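Long-range contacts in EmGH1 (Erythrobacter marinus, PDB 5Z87), which probably hydrolyses beta-glucosidic linkages, as a member of glycosyl hydrolase family 3: residues Val108-Gln112 and Pro124-Phe128; Tyr673-Ala678 and Gln778-Ile782; Asp705-Tyr710 and Gly771-Leu777. All blocks are in the same frame, centred on the assembly; numbering follows the deposited sequence. Where two conformers were deposited one is given.

Interaction 1 (Val108-Gln112 and Pro124-Phe128); sequences VMAMQ and PAFVF
Val127 supplies the bump here, and the helix face formed by Val108, Met111 and Gln112 supplies the hollow. Its CG2 methyl points at the helix and meets Val108 CG1 at 3.9 Å, the two valines touching tip to tip. Met111 closes another side: its thioether turns at the last torsion (78°), bringing CE to 4.2 Å from the same Val127 CG2. The third wall is the amide of Gln112, whose NE2 lies 3.8 Å from Val127 CG2. Beside this pocket, Ala125 CB reaches to 4.3 Å from Met111 CE, while Pro124 CB sits 3.7 Å from Gln112 NE2.

Gln112 also does the polar work. Bent at chi2 (-78°), it offers its amide to both backbone groups of Ala125: OE1 accepts from Ala125 N (2.9 Å) on an in-plane lone pair, and NE2 donates to Ala125 O (3.0 Å), which lies 21° out of the amide plane. The two bonds fix the rotation of the buried amide. Replacing Gln112 with an alanine removes the whole amide, which would probably leave Ala125 N without its acceptor and open a gap beside Pro124 and Val127. Ala125 O has a second, weak donor in Gln175.

Helix 101-116 thus packs back onto strand 126-129, the closing half of the beta-alpha-beta unit begun by strand 91-93 in the TIM-barrel-type N-terminal domain.

Interaction 2 (Tyr673-Ala678 and Gln778-Ile782); sequences YGAPQA and QETRI
A single water joins Thr780 to Ala678: it lies 2.8 Å from Thr780 OG1 and accepts a hydrogen bond from Ala678 N at 2.9 Å. The rotation of the threonine suits this bridge, for OG1 stands anti to the backbone N (chi1 -173°), where it meets the water. The same rotation places Thr780 CG2 in the crowded position between backbone N and carbonyl carbon, 3.4 Å from Pro676 O. Thr780 therefore presents a methyl to the proline carbonyl and a hydroxyl to the water.

Pro676 fills the middle of the contact. Its ring has no N-H to give to a strand, and its CD instead lies 3.3 Å from Gln778 O, while CG leans on Glu779 CA at 3.8 Å. The two segments run almost exactly the same way, 1° apart end to end, and side-chain packing and the bridging water join them. They belong to different sheets of the C-terminal beta-sandwich, fibronectin type III-like in family: strand 671-678 edges the three-stranded sheet, and strand 778-784 lies in the other one, bonded to strand 764-771.

Toward the far end of the pair, Ala678 CB meets Ile782 CG2 at 3.7 Å, closing the apolar side next to Leu689 and Ile766. At the near end, the aliphatic start of Gln778 covers Ala675, with Gln778 CB 4.0 Å from Ala675 CB, and this margin is more open to solvent.

Interaction 3 (Asp705-Tyr710 and Gly771-Leu777); sequences DVVQLY and GPDSQNL
Gln708 and Gly771 exchange both backbone bonds, Gln708 N to Gly771 O at 3.0 Å and Gly771 N to Gln708 O at 3.1 Å, as an antiparallel hydrogen-bonded pair. Beyond it the strand partner turns off, and side chains take over. The amide of Gln708, carried on an extended chain, lies over the turning backbone. Its OE1 accepts from Tyr710 OH (2.6 Å) in the carbonyl plane; NE2 donates to Gly663 O and, weakly, to Val706 O. NE2 also comes close to Pro772 O, but at a poor angle, and that carbonyl is served by Lys624.

With its hydroxyl so anchored, the Tyr710 ring takes Leu777 CD2 obliquely, 3.8 Å from CD1, and its OH lies 3.4 Å from Ser774 CB. Ser774 OG bonds to Phe662 O. Asp705 OD2 touches Pro772 CB at 3.6 Å and hydrogen-bonds Tyr673 OH, while OD1 forms a salt bridge with Lys624.

Inside the loop, Asp773 OD1 accepts from Gln775 N and Asn776 N, both at 2.8 Å. The first bond makes an Asx turn, the second an Asx motif, and together they shape the connection between strands 764-771 and 778-784, the final hairpin of the fibronectin type III-like domain.

From the N terminus, interaction 1 comes first and closes a short loop of eleven residues within the barrel-type domain. A long run of chain follows before interaction 2 opens at residues 673-678. Its partner, 778-782, follows after 99 intervening residues, and interaction 3 opens and closes within that span; nothing crosses. The two later contacts touch, with the Tyr673 side chain packed on Gly771 and Pro772. Interaction 2 joins edge strand 671-678 of the three-stranded sheet to strand 778-784 of the other sheet, and interaction 3 fastens the turn of the last hairpin to strand 703-713. Interaction 1 stands apart, its centre about 47 Å from that of interaction 3, on the opposite side of the chain's centre.

Interaction 1 (Val108-Gln112 and Pro124-Phe128)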
# COMPACT_ATOMS: atom_id res chain seq x y z
N VAL A 108 -6.93 -7.36 44.09
CA VAL A 108 -7.90 -6.41 43.53
C VAL A 108 -8.90 -5.99 44.59
O VAL A 108 -9.31 -4.82 44.65
CB VAL A 108 -8.59 -7.03 42.30
CG1 VAL A 108 -9.70 -6.13 41.81
CG2 VAL A 108 -7.59 -7.27 41.18
N MET A 109 -9.34 -6.93 45.43
CA MET A 109 -10.25 -6.59 46.52
C MET A 109 -9.66 -5.51 47.40
O MET A 109 -10.28 -4.46 47.62
CB MET A 109 -10.58 -7.84 47.33
CG MET A 109 -11.59 -8.71 46.63
SD MET A 109 -11.41 -10.40 47.17
CE MET A 109 -12.28 -10.37 48.74
N ALA A 110 -8.42 -5.71 47.86
CA ALA A 110 -7.75 -4.70 48.67
C ALA A 110 -7.70 -3.36 47.96
O ALA A 110 -7.96 -2.32 48.57
CB ALA A 110 -6.34 -5.18 49.03
N MET A 111 -7.36 -3.36 46.66
CA MET A 111 -7.26 -2.10 45.92
C MET A 111 -8.62 -1.45 45.74
O MET A 111 -8.76 -0.23 45.88
CB MET A 111 -6.60 -2.32 44.55
CG MET A 111 -6.43 -1.04 43.70
SD MET A 111 -6.52 -1.32 41.89
CE MET A 111 -8.30 -1.48 41.71
N GLN A 112 -9.64 -2.25 45.43
CA GLN A 112 -10.98 -1.70 45.26
C GLN A 112 -11.48 -1.05 46.55
O GLN A 112 -12.16 -0.02 46.50
CB GLN A 112 -11.93 -2.79 44.80
CG GLN A 112 -11.72 -3.19 43.35
CD GLN A 112 -12.33 -2.20 42.38
OE1 GLN A 112 -12.14 -0.99 42.50
NE2 GLN A 112 -13.09 -2.72 41.42
N PRO A 124 -16.53 1.92 42.48
CA PRO A 124 -15.32 1.11 42.29
C PRO A 124 -14.65 1.43 40.95
O PRO A 124 -15.22 2.10 40.08
CB PRO A 124 -15.84 -0.34 42.31
CG PRO A 124 -17.34 -0.23 42.62
CD PRO A 124 -17.74 1.14 42.19
N ALA A 125 -13.42 0.96 40.81
CA ALA A 125 -12.69 1.10 39.56
C ALA A 125 -13.10 0.02 38.56
O ALA A 125 -13.44 -1.11 38.94
CB ALA A 125 -11.19 1.01 39.82
N PHE A 126 -13.10 0.37 37.27
CA PHE A 126 -12.95 -0.65 36.25
C PHE A 126 -11.56 -1.25 36.40
O PHE A 126 -10.59 -0.54 36.67
CB PHE A 126 -13.12 -0.08 34.83
CG PHE A 126 -14.51 -0.26 34.26
CD1 PHE A 126 -15.11 -1.51 34.21
CD2 PHE A 126 -15.23 0.83 33.77
CE1 PHE A 126 -16.40 -1.67 33.69
CE2 PHE A 126 -16.52 0.67 33.25
CZ PHE A 126 -17.10 -0.58 33.21
N VAL A 127 -11.47 -2.57 36.29
CA VAL A 127 -10.20 -3.28 36.36
C VAL A 127 -10.02 -3.93 34.99
O VAL A 127 -10.66 -4.94 34.69
CB VAL A 127 -10.18 -4.33 37.48
CG1 VAL A 127 -8.85 -5.08 37.50
CG2 VAL A 127 -10.44 -3.66 38.82
N PHE A 128 -9.18 -3.33 34.15
CA PHE A 128 -9.06 -3.73 32.75
C PHE A 128 -7.90 -4.70 32.59
O PHE A 128 -6.78 -4.42 33.03
CB PHE A 128 -8.84 -2.51 31.84
CG PHE A 128 -10.06 -1.64 31.68
CD1 PHE A 128 -11.19 -2.12 31.05
CD2 PHE A 128 -10.05 -0.32 32.12
CE1 PHE A 128 -12.32 -1.32 30.87
CE2 PHE A 128 -11.16 0.49 31.94
CZ PHE A 128 -12.31 -0.03 31.33

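Interaction 2 (Tyr673-Ala678 and Gln778-Ile782)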
# COMPACT_ATOMS: atom_id res chain seq x y z
N TYR A 673 -18.60 -31.28 -4.13
CA TYR A 673 -19.52 -30.16 -3.97
C TYR A 673 -20.44 -30.07 -5.17
O TYR A 673 -19.97 -30.11 -6.32
CB TYR A 673 -18.75 -28.84 -3.83
CG TYR A 673 -18.19 -28.60 -2.46
CD1 TYR A 673 -17.15 -29.38 -1.96
CD2 TYR A 673 -18.69 -27.58 -1.66
CE1 TYR A 673 -16.63 -29.15 -0.69
CE2 TYR A 673 -18.18 -27.34 -0.40
CZ TYR A 673 -17.17 -28.13 0.08
OH TYR A 673 -16.69 -27.87 1.34
N GLY A 674 -21.73 -29.89 -4.91
CA GLY A 674 -22.62 -29.43 -5.95
C GLY A 674 -22.55 -27.92 -6.12
O GLY A 674 -21.87 -27.22 -5.37
N ALA A 675 -23.26 -27.43 -7.14
CA ALA A 675 -23.36 -26.00 -7.39
C ALA A 675 -24.35 -25.37 -6.42
O ALA A 675 -25.29 -26.04 -5.97
CB ALA A 675 -23.81 -25.72 -8.84
N PRO A 676 -24.18 -24.09 -6.09
CA PRO A 676 -25.21 -23.42 -5.28
C PRO A 676 -26.51 -23.35 -6.05
O PRO A 676 -26.53 -23.14 -7.26
CB PRO A 676 -24.62 -22.02 -5.03
CG PRO A 676 -23.65 -21.82 -6.20
CD PRO A 676 -23.06 -23.20 -6.42
N GLN A 677 -27.61 -23.59 -5.34
CA GLN A 677 -28.96 -23.57 -5.90
C GLN A 677 -29.76 -22.51 -5.16
O GLN A 677 -29.96 -22.61 -3.95
CB GLN A 677 -29.65 -24.93 -5.77
CG GLN A 677 -28.89 -26.10 -6.36
CD GLN A 677 -29.82 -27.24 -6.77
OE1 GLN A 677 -29.78 -28.34 -6.20
NE2 GLN A 677 -30.67 -26.98 -7.76
N ALA A 678 -30.20 -21.49 -5.89
CA ALA A 678 -31.06 -20.47 -5.31
C ALA A 678 -32.50 -20.90 -5.48
O ALA A 678 -32.87 -21.49 -6.50
CB ALA A 678 -30.83 -19.10 -5.96
N GLN A 778 -18.31 -23.20 -7.63
CA GLN A 778 -19.31 -23.21 -8.68
C GLN A 778 -20.32 -22.10 -8.39
O GLN A 778 -20.34 -21.55 -7.29
CB GLN A 778 -20.00 -24.57 -8.80
CG GLN A 778 -19.06 -25.71 -9.13
CD GLN A 778 -19.79 -27.03 -9.32
OE1 GLN A 778 -20.05 -27.75 -8.36
NE2 GLN A 778 -20.14 -27.35 -10.56
N GLU A 779 -21.12 -21.75 -9.38
CA GLU A 779 -21.88 -20.52 -9.27
C GLU A 779 -23.27 -20.67 -9.88
O GLU A 779 -23.56 -21.60 -10.64
CB GLU A 779 -21.14 -19.35 -9.93
CG GLU A 779 -20.71 -19.58 -11.36
CD GLU A 779 -20.08 -18.34 -12.00
OE1 GLU A 779 -20.71 -17.77 -12.92
OE2 GLU A 779 -18.97 -17.94 -11.58
N THR A 780 -24.13 -19.73 -9.51
CA THR A 780 -25.45 -19.56 -10.09
C THR A 780 -25.74 -18.07 -10.06
O THR A 780 -25.10 -17.31 -9.34
CB THR A 780 -26.51 -20.35 -9.31
OG1 THR A 780 -27.76 -20.28 -10.01
CG2 THR A 780 -26.68 -19.78 -7.88
N ARG A 781 -26.71 -17.64 -10.87
CA ARG A 781 -26.96 -16.22 -11.06
C ARG A 781 -28.41 -15.89 -10.73
O ARG A 781 -29.33 -16.54 -11.22
CB ARG A 781 -26.65 -15.81 -12.49
CG ARG A 781 -25.18 -15.75 -12.75
CD ARG A 781 -24.90 -15.58 -14.22
NE ARG A 781 -23.61 -14.94 -14.41
CZ ARG A 781 -22.45 -15.56 -14.26
NH1 ARG A 781 -22.43 -16.84 -13.93
NH2 ARG A 781 -21.32 -14.90 -14.45
N ILE A 782 -28.60 -14.85 -9.93
CA ILE A 782 -29.92 -14.32 -9.65
C ILE A 782 -29.98 -12.86 -10.08
O ILE A 782 -28.95 -12.21 -10.30
CB ILE A 782 -30.30 -14.47 -8.16
CG1 ILE A 782 -29.34 -13.64 -7.31
CG2 ILE A 782 -30.28 -15.95 -7.76
CD1 ILE A 782 -30.04 -12.74 -6.32
O HOH W 1 -29.95 -21.47 -8.82

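Interaction 3 (Asp705-Tyr710 and Gly771-Leu777)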
# COMPACT_ATOMS: atom_id res chain seq x y z
N ASP A 705 -15.48 -30.30 6.70
CA ASP A 705 -15.13 -29.31 5.70
C ASP A 705 -15.91 -28.03 6.02
O ASP A 705 -16.96 -28.07 6.66
CB ASP A 705 -15.44 -29.81 4.28
CG ASP A 705 -14.57 -29.15 3.21
OD1 ASP A 705 -13.58 -28.48 3.56
OD2 ASP A 705 -14.88 -29.30 2.01
N VAL A 706 -15.38 -26.90 5.55
CA VAL A 706 -16.05 -25.62 5.69
C VAL A 706 -16.63 -25.24 4.34
O VAL A 706 -15.90 -24.86 3.42
CB VAL A 706 -15.11 -24.53 6.23
CG1 VAL A 706 -15.87 -23.23 6.38
CG2 VAL A 706 -14.50 -24.98 7.56
N VAL A 707 -17.95 -25.35 4.21
CA VAL A 707 -18.67 -24.92 3.03
C VAL A 707 -18.72 -23.39 3.01
O VAL A 707 -19.10 -22.76 4.00
CB VAL A 707 -20.08 -25.52 3.04
CG1 VAL A 707 -20.95 -24.96 1.94
CG2 VAL A 707 -19.99 -27.04 2.94
N GLN A 708 -18.32 -22.78 1.88
CA GLN A 708 -18.12 -21.34 1.82
C GLN A 708 -18.97 -20.71 0.72
O GLN A 708 -18.97 -21.17 -0.42
CB GLN A 708 -16.63 -21.02 1.59
CG GLN A 708 -15.75 -21.55 2.71
CD GLN A 708 -14.26 -21.51 2.41
OE1 GLN A 708 -13.75 -20.60 1.73
NE2 GLN A 708 -13.55 -22.51 2.91
N LEU A 709 -19.68 -19.64 1.08
CA LEU A 709 -20.56 -18.91 0.17
C LEU A 709 -19.99 -17.52 -0.12
O LEU A 709 -19.53 -16.83 0.79
CB LEU A 709 -21.97 -18.80 0.76
CG LEU A 709 -23.09 -18.26 -0.15
CD1 LEU A 709 -23.55 -19.32 -1.14
CD2 LEU A 709 -24.26 -17.79 0.68
N TYR A 710 -20.02 -17.12 -1.39
CA TYR A 710 -19.50 -15.83 -1.84
C TYR A 710 -20.48 -15.22 -2.84
O TYR A 710 -21.28 -15.93 -3.46
CB TYR A 710 -18.14 -15.95 -2.54
CG TYR A 710 -17.03 -16.57 -1.74
CD1 TYR A 710 -16.94 -17.95 -1.59
CD2 TYR A 710 -16.03 -15.78 -1.16
CE1 TYR A 710 -15.89 -18.53 -0.84
CE2 TYR A 710 -14.98 -16.34 -0.43
CZ TYR A 710 -14.92 -17.73 -0.27
OH TYR A 710 -13.90 -18.30 0.46
N GLY A 771 -18.22 -23.32 -2.54
CA GLY A 771 -17.15 -24.28 -2.69
C GLY A 771 -16.36 -24.41 -1.40
O GLY A 771 -16.68 -23.76 -0.39
N PRO A 772 -15.34 -25.26 -1.40
CA PRO A 772 -14.54 -25.49 -0.18
C PRO A 772 -13.47 -24.44 0.10
O PRO A 772 -12.76 -24.55 1.11
CB PRO A 772 -13.90 -26.86 -0.45
CG PRO A 772 -13.79 -26.93 -1.98
CD PRO A 772 -15.02 -26.22 -2.48
N ASP A 773 -13.30 -23.45 -0.77
CA ASP A 773 -12.36 -22.35 -0.58
C ASP A 773 -12.68 -21.30 -1.65
O ASP A 773 -13.52 -21.53 -2.52
CB ASP A 773 -10.90 -22.81 -0.64
CG ASP A 773 -10.55 -23.51 -1.96
OD1 ASP A 773 -10.72 -22.88 -3.03
OD2 ASP A 773 -10.09 -24.67 -1.92
N SER A 774 -11.97 -20.17 -1.61
CA SER A 774 -12.28 -19.06 -2.50
C SER A 774 -11.86 -19.29 -3.95
O SER A 774 -12.16 -18.43 -4.78
CB SER A 774 -11.63 -17.79 -1.98
OG SER A 774 -10.22 -17.89 -2.00
N GLN A 775 -11.17 -20.37 -4.27
CA GLN A 775 -10.81 -20.62 -5.67
C GLN A 775 -11.58 -21.76 -6.30
O GLN A 775 -11.74 -21.76 -7.52
CB GLN A 775 -9.30 -20.90 -5.80
CG GLN A 775 -8.49 -19.69 -5.40
CD GLN A 775 -7.21 -19.47 -6.19
OE1 GLN A 775 -7.06 -18.45 -6.85
NE2 GLN A 775 -6.28 -20.43 -6.11
N ASN A 776 -12.09 -22.71 -5.52
CA ASN A 776 -12.75 -23.88 -6.08
C ASN A 776 -14.25 -23.72 -5.88
O ASN A 776 -14.85 -24.25 -4.95
CB ASN A 776 -12.19 -25.14 -5.46
CG ASN A 776 -10.73 -25.34 -5.80
OD1 ASN A 776 -9.84 -24.95 -5.05
ND2 ASN A 776 -10.47 -25.88 -6.98
N LEU A 777 -14.85 -23.00 -6.81
CA LEU A 777 -16.21 -22.51 -6.66
C LEU A 777 -17.05 -22.89 -7.87
O LEU A 777 -16.55 -22.89 -9.00
CB LEU A 777 -16.23 -21.00 -6.52
CG LEU A 777 -15.45 -20.36 -5.39
CD1 LEU A 777 -15.40 -18.85 -5.62
CD2 LEU A 777 -16.13 -20.70 -4.06